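Local coordinates for putative oxygenase (Streptomyces viridochromogenes Tue57, PDB 4XAA), which probably acts as an iron- and 2-oxoglutarate-dependent oxygenase in orthosomycin antibiotic biosynthesis, at residues L92-D101 with R134-C142. Numbering follows the deposited sequence.
Sequences LAQLAAAFVD and RTVCNLSIC
A96 sets its methyl between C137 and L139 where helix 90-100 packs on the outer face of the major sheet of a double-stranded beta-helix, the fold of the PhyH oxygenases. The segment axes approach to 9.0 Å at 137°, so the helix runs roughly against the strand at a slant. Alternation along the strand supplies the contact: C137, L139 and I141 point their CB atoms at the helix, whereas V136 and N138 point away, on the side of the nickel ion bound by H125, D127 and H196.

Packing is tight in the middle. CB of A96 lies 3.6 Å from CD1 of L139 and 3.8 Å from SG of C137, its short side chain admitting the strand closely. The two branches of L139 divide the work, for CD2 reaches across to L92 and lies 3.2 Å from its backbone O, an oxygen already accepting the helical bond from A96 N. Further along, L92 CD1 and I141 CD1 meet tip to tip at 3.8 Å. V187 of the adjacent strand 186-191 touches both L95 and L139.

Toward the helix C-terminus the contact turns polar and more exposed. V100 still rests CG2 against R134 O, but D101, which ends the helix in a Schellman motif, is solvent-exposed; its OD2 stays 4.5 Å from R134 NH1 and well out of the guanidinium plane, so no salt bridge forms. D101 CB lies 3.9 Å above that plane, over one face. The extended R134 chain brings the edge of its guanidinium to F99 O, which lies near the guanidinium plane and accepts from both NE and NH2, each at 2.9 Å and each bent to an N-H...O angle of 145°; NE approaches in the carbonyl plane, NH2 from 40° above it.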
ATOM      1  N   LEU A  92      -0.089 -10.523 -10.055  1.00 41.03           N
ATOM      2  CA  LEU A  92      -0.522  -9.327  -9.345  1.00 42.87           C
ATOM      3  C   LEU A  92      -1.791  -8.765  -9.949  1.00 40.57           C
ATOM      4  O   LEU A  92      -2.773  -8.553  -9.245  1.00 41.20           O
ATOM      5  CB  LEU A  92       0.578  -8.279  -9.346  1.00 39.26           C
ATOM      6  CG  LEU A  92       1.804  -8.765  -8.573  1.00 40.10           C
ATOM      7  CD1 LEU A  92       2.938  -7.752  -8.653  1.00 42.79           C
ATOM      8  CD2 LEU A  92       1.441  -9.056  -7.137  1.00 34.79           C
ATOM      9  N   ALA A  93      -1.787  -8.562 -11.261  1.00 44.55           N
ATOM     10  CA  ALA A  93      -2.958  -7.996 -11.918  1.00 41.15           C
ATOM     11  C   ALA A  93      -4.098  -9.000 -11.914  1.00 37.25           C
ATOM     12  O   ALA A  93      -5.261  -8.625 -11.837  1.00 39.29           O
ATOM     13  CB  ALA A  93      -2.624  -7.569 -13.323  1.00 36.79           C
ATOM     14  N   GLN A  94      -3.759 -10.283 -11.976  1.00 38.48           N
ATOM     15  CA  GLN A  94      -4.769 -11.336 -11.871  1.00 36.69           C
ATOM     16  C   GLN A  94      -5.413 -11.372 -10.477  1.00 37.08           C
ATOM     17  O   GLN A  94      -6.621 -11.550 -10.351  1.00 35.76           O
ATOM     18  CB  GLN A  94      -4.154 -12.697 -12.232  1.00 43.51           C
ATOM     19  CG  GLN A  94      -3.882 -12.857 -13.743  1.00 38.94           C
ATOM     20  CD  GLN A  94      -2.945 -14.006 -14.081  1.00 46.23           C
ATOM     21  OE1 GLN A  94      -2.445 -14.713 -13.196  1.00 44.21           O
ATOM     22  NE2 GLN A  94      -2.690 -14.190 -15.372  1.00 38.82           N
ATOM     23  N   LEU A  95      -4.625 -11.178  -9.429  1.00 36.23           N
ATOM     24  CA  LEU A  95      -5.208 -11.017  -8.102  1.00 36.42           C
ATOM     25  C   LEU A  95      -6.180  -9.835  -8.043  1.00 41.50           C
ATOM     26  O   LEU A  95      -7.289  -9.956  -7.514  1.00 38.91           O
ATOM     27  CB  LEU A  95      -4.126 -10.813  -7.046  1.00 40.40           C
ATOM     28  CG  LEU A  95      -4.690 -10.716  -5.631  1.00 42.53           C
ATOM     29  CD1 LEU A  95      -5.085 -12.112  -5.152  1.00 44.97           C
ATOM     30  CD2 LEU A  95      -3.699 -10.086  -4.672  1.00 41.36           C
ATOM     31  N   ALA A  96      -5.749  -8.692  -8.577  1.00 36.83           N
ATOM     32  CA  ALA A  96      -6.553  -7.486  -8.540  1.00 35.50           C
ATOM     33  C   ALA A  96      -7.817  -7.655  -9.369  1.00 36.45           C
ATOM     34  O   ALA A  96      -8.893  -7.271  -8.933  1.00 41.83           O
ATOM     35  CB  ALA A  96      -5.750  -6.292  -9.028  1.00 39.28           C
ATOM     36  N   ALA A  97      -7.691  -8.230 -10.561  1.00 36.86           N
ATOM     37  CA  ALA A  97      -8.859  -8.522 -11.390  1.00 35.38           C
ATOM     38  C   ALA A  97      -9.861  -9.447 -10.674  1.00 44.34           C
ATOM     39  O   ALA A  97     -11.072  -9.224 -10.734  1.00 45.43           O
ATOM     40  CB  ALA A  97      -8.426  -9.132 -12.700  1.00 36.31           C
ATOM     41  N   ALA A  98      -9.365 -10.480  -9.998  1.00 37.81           N
ATOM     42  CA  ALA A  98     -10.239 -11.346  -9.214  1.00 41.21           C
ATOM     43  C   ALA A  98     -10.987 -10.555  -8.129  1.00 42.13           C
ATOM     44  O   ALA A  98     -12.212 -10.597  -8.042  1.00 46.01           O
ATOM     45  CB  ALA A  98      -9.442 -12.477  -8.587  1.00 32.16           C
ATOM     46  N   PHE A  99     -10.250  -9.824  -7.307  1.00 44.65           N
ATOM     47  CA  PHE A  99     -10.864  -9.092  -6.203  1.00 42.64           C
ATOM     48  C   PHE A  99     -11.893  -8.092  -6.686  1.00 39.39           C
ATOM     49  O   PHE A  99     -12.959  -7.962  -6.110  1.00 43.01           O
ATOM     50  CB  PHE A  99      -9.794  -8.396  -5.371  1.00 39.84           C
ATOM     51  CG  PHE A  99      -9.259  -9.256  -4.278  1.00 42.17           C
ATOM     52  CD1 PHE A  99      -8.468 -10.355  -4.577  1.00 43.40           C
ATOM     53  CD2 PHE A  99      -9.599  -9.010  -2.951  1.00 40.79           C
ATOM     54  CE1 PHE A  99      -7.993 -11.179  -3.571  1.00 42.66           C
ATOM     55  CE2 PHE A  99      -9.125  -9.820  -1.942  1.00 41.07           C
ATOM     56  CZ  PHE A  99      -8.317 -10.905  -2.249  1.00 44.53           C
ATOM     57  N   VAL A 100     -11.586  -7.425  -7.780  1.00 41.73           N
ATOM     58  CA  VAL A 100     -12.449  -6.371  -8.298  1.00 46.00           C
ATOM     59  C   VAL A 100     -13.444  -6.945  -9.322  1.00 45.58           C
ATOM     60  O   VAL A 100     -14.345  -6.245  -9.797  1.00 46.81           O
ATOM     61  CB  VAL A 100     -11.570  -5.217  -8.879  1.00 38.31           C
ATOM     62  CG1 VAL A 100     -11.612  -5.144 -10.397  1.00 41.26           C
ATOM     63  CG2 VAL A 100     -11.931  -3.918  -8.231  1.00 39.74           C
ATOM     64  N   ASP A 101     -13.282  -8.236  -9.618  1.00 43.68           N
ATOM     65  CA  ASP A 101     -14.168  -8.985 -10.511  1.00 44.63           C
ATOM     66  C   ASP A 101     -14.282  -8.459 -11.960  1.00 46.22           C
ATOM     67  O   ASP A 101     -15.377  -8.395 -12.517  1.00 43.83           O
ATOM     68  CB  ASP A 101     -15.568  -9.060  -9.908  1.00 43.78           C
ATOM     69  CG  ASP A 101     -16.376 -10.206 -10.487  1.00 48.75           C
ATOM     70  OD1 ASP A 101     -15.763 -11.088 -11.120  1.00 51.84           O
ATOM     71  OD2 ASP A 101     -17.610 -10.229 -10.322  1.00 56.85           O
ATOM     72  N   ARG A 134     -15.457  -0.853  -5.705  1.00 42.65           N
ATOM     73  CA  ARG A 134     -15.025  -2.078  -6.375  1.00 45.38           C
ATOM     74  C   ARG A 134     -14.700  -1.854  -7.847  1.00 42.76           C
ATOM     75  O   ARG A 134     -15.057  -2.662  -8.695  1.00 43.89           O
ATOM     76  CB  ARG A 134     -16.092  -3.170  -6.247  1.00 40.26           C
ATOM     77  CG  ARG A 134     -15.474  -4.505  -5.972  1.00 42.72           C
ATOM     78  CD  ARG A 134     -16.420  -5.650  -6.241  1.00 48.00           C
ATOM     79  NE  ARG A 134     -15.712  -6.917  -6.098  1.00 47.82           N
ATOM     80  CZ  ARG A 134     -16.292  -8.106  -6.137  1.00 46.12           C
ATOM     81  NH1 ARG A 134     -17.602  -8.190  -6.310  1.00 50.82           N
ATOM     82  NH2 ARG A 134     -15.558  -9.208  -6.014  1.00 42.44           N
ATOM     83  N   THR A 135     -14.013  -0.755  -8.129  1.00 43.02           N
ATOM     84  CA  THR A 135     -13.683  -0.369  -9.496  1.00 46.99           C
ATOM     85  C   THR A 135     -12.174  -0.183  -9.656  1.00 46.30           C
ATOM     86  O   THR A 135     -11.601  -0.537 -10.690  1.00 43.19           O
ATOM     87  CB  THR A 135     -14.431   0.922  -9.888  1.00 43.94           C
ATOM     88  OG1 THR A 135     -15.832   0.638  -9.973  1.00 51.08           O
ATOM     89  CG2 THR A 135     -13.967   1.444 -11.216  1.00 42.48           C
ATOM     90  N   VAL A 136     -11.535   0.355  -8.617  1.00 40.51           N
ATOM     91  CA  VAL A 136     -10.095   0.596  -8.626  1.00 41.44           C
ATOM     92  C   VAL A 136      -9.553   0.155  -7.273  1.00 40.46           C
ATOM     93  O   VAL A 136     -10.089   0.541  -6.248  1.00 39.38           O
ATOM     94  CB  VAL A 136      -9.751   2.107  -8.902  1.00 36.72           C
ATOM     95  CG1 VAL A 136      -8.286   2.296  -9.225  1.00 36.59           C
ATOM     96  CG2 VAL A 136     -10.577   2.649 -10.040  1.00 35.10           C
ATOM     97  N   CYS A 137      -8.518  -0.677  -7.259  1.00 42.48           N
ATOM     98  CA  CYS A 137      -7.937  -1.089  -5.986  1.00 41.90           C
ATOM     99  C   CYS A 137      -6.440  -0.873  -5.929  1.00 37.19           C
ATOM    100  O   CYS A 137      -5.792  -0.710  -6.948  1.00 41.72           O
ATOM    101  CB  CYS A 137      -8.239  -2.565  -5.697  1.00 41.80           C
ATOM    102  SG  CYS A 137      -7.491  -3.702  -6.885  1.00 40.71           S
ATOM    103  N   ASN A 138      -5.911  -0.868  -4.711  1.00 42.71           N
ATOM    104  CA  ASN A 138      -4.483  -0.848  -4.466  1.00 38.62           C
ATOM    105  C   ASN A 138      -4.024  -2.192  -3.969  1.00 39.24           C
ATOM    106  O   ASN A 138      -4.619  -2.754  -3.053  1.00 40.60           O
ATOM    107  CB  ASN A 138      -4.114   0.216  -3.435  1.00 39.21           C
ATOM    108  CG  ASN A 138      -4.101   1.631  -4.015  1.00 44.00           C
ATOM    109  OD1 ASN A 138      -3.131   2.047  -4.655  1.00 46.70           O
ATOM    110  ND2 ASN A 138      -5.171   2.382  -3.769  1.00 45.49           N
ATOM    111  N   LEU A 139      -2.966  -2.719  -4.569  1.00 38.75           N
ATOM    112  CA  LEU A 139      -2.340  -3.919  -4.029  1.00 40.18           C
ATOM    113  C   LEU A 139      -1.129  -3.486  -3.247  1.00 42.65           C
ATOM    114  O   LEU A 139      -0.238  -2.834  -3.788  1.00 40.89           O
ATOM    115  CB  LEU A 139      -1.936  -4.908  -5.130  1.00 45.82           C
ATOM    116  CG  LEU A 139      -2.939  -6.013  -5.472  1.00 46.31           C
ATOM    117  CD1 LEU A 139      -4.245  -5.403  -5.909  1.00 43.19           C
ATOM    118  CD2 LEU A 139      -2.391  -6.901  -6.564  1.00 43.25           C
ATOM    119  N   SER A 140      -1.115  -3.818  -1.964  1.00 42.47           N
ATOM    120  CA  SER A 140       0.011  -3.493  -1.115  1.00 39.75           C
ATOM    121  C   SER A 140       0.803  -4.754  -0.889  1.00 40.36           C
ATOM    122  O   SER A 140       0.367  -5.652  -0.164  1.00 40.21           O
ATOM    123  CB  SER A 140      -0.452  -2.888   0.213  1.00 38.74           C
ATOM    124  OG  SER A 140      -1.244  -1.727  -0.003  1.00 40.69           O
ATOM    125  N   ILE A 141       1.953  -4.832  -1.545  1.00 40.74           N
ATOM    126  CA  ILE A 141       2.857  -5.952  -1.363  1.00 46.46           C
ATOM    127  C   ILE A 141       3.791  -5.647  -0.206  1.00 42.70           C
ATOM    128  O   ILE A 141       4.684  -4.815  -0.316  1.00 43.85           O
ATOM    129  CB  ILE A 141       3.686  -6.253  -2.631  1.00 42.60           C
ATOM    130  CG1 ILE A 141       2.781  -6.363  -3.859  1.00 38.13           C
ATOM    131  CG2 ILE A 141       4.472  -7.530  -2.435  1.00 42.34           C
ATOM    132  CD1 ILE A 141       3.548  -6.315  -5.171  1.00 40.76           C
ATOM    133  N   CYS A 142       3.569  -6.340   0.900  1.00 41.31           N
ATOM    134  CA  CYS A 142       4.318  -6.125   2.130  1.00 39.55           C
ATOM    135  C   CYS A 142       5.673  -6.815   2.109  1.00 42.94           C
ATOM    136  O   CYS A 142       5.764  -8.032   1.938  1.00 45.37           O
ATOM    137  CB  CYS A 142       3.472  -6.609   3.301  1.00 42.01           C
ATOM    138  SG  CYS A 142       1.806  -5.920   3.130  1.00 47.70           S
TER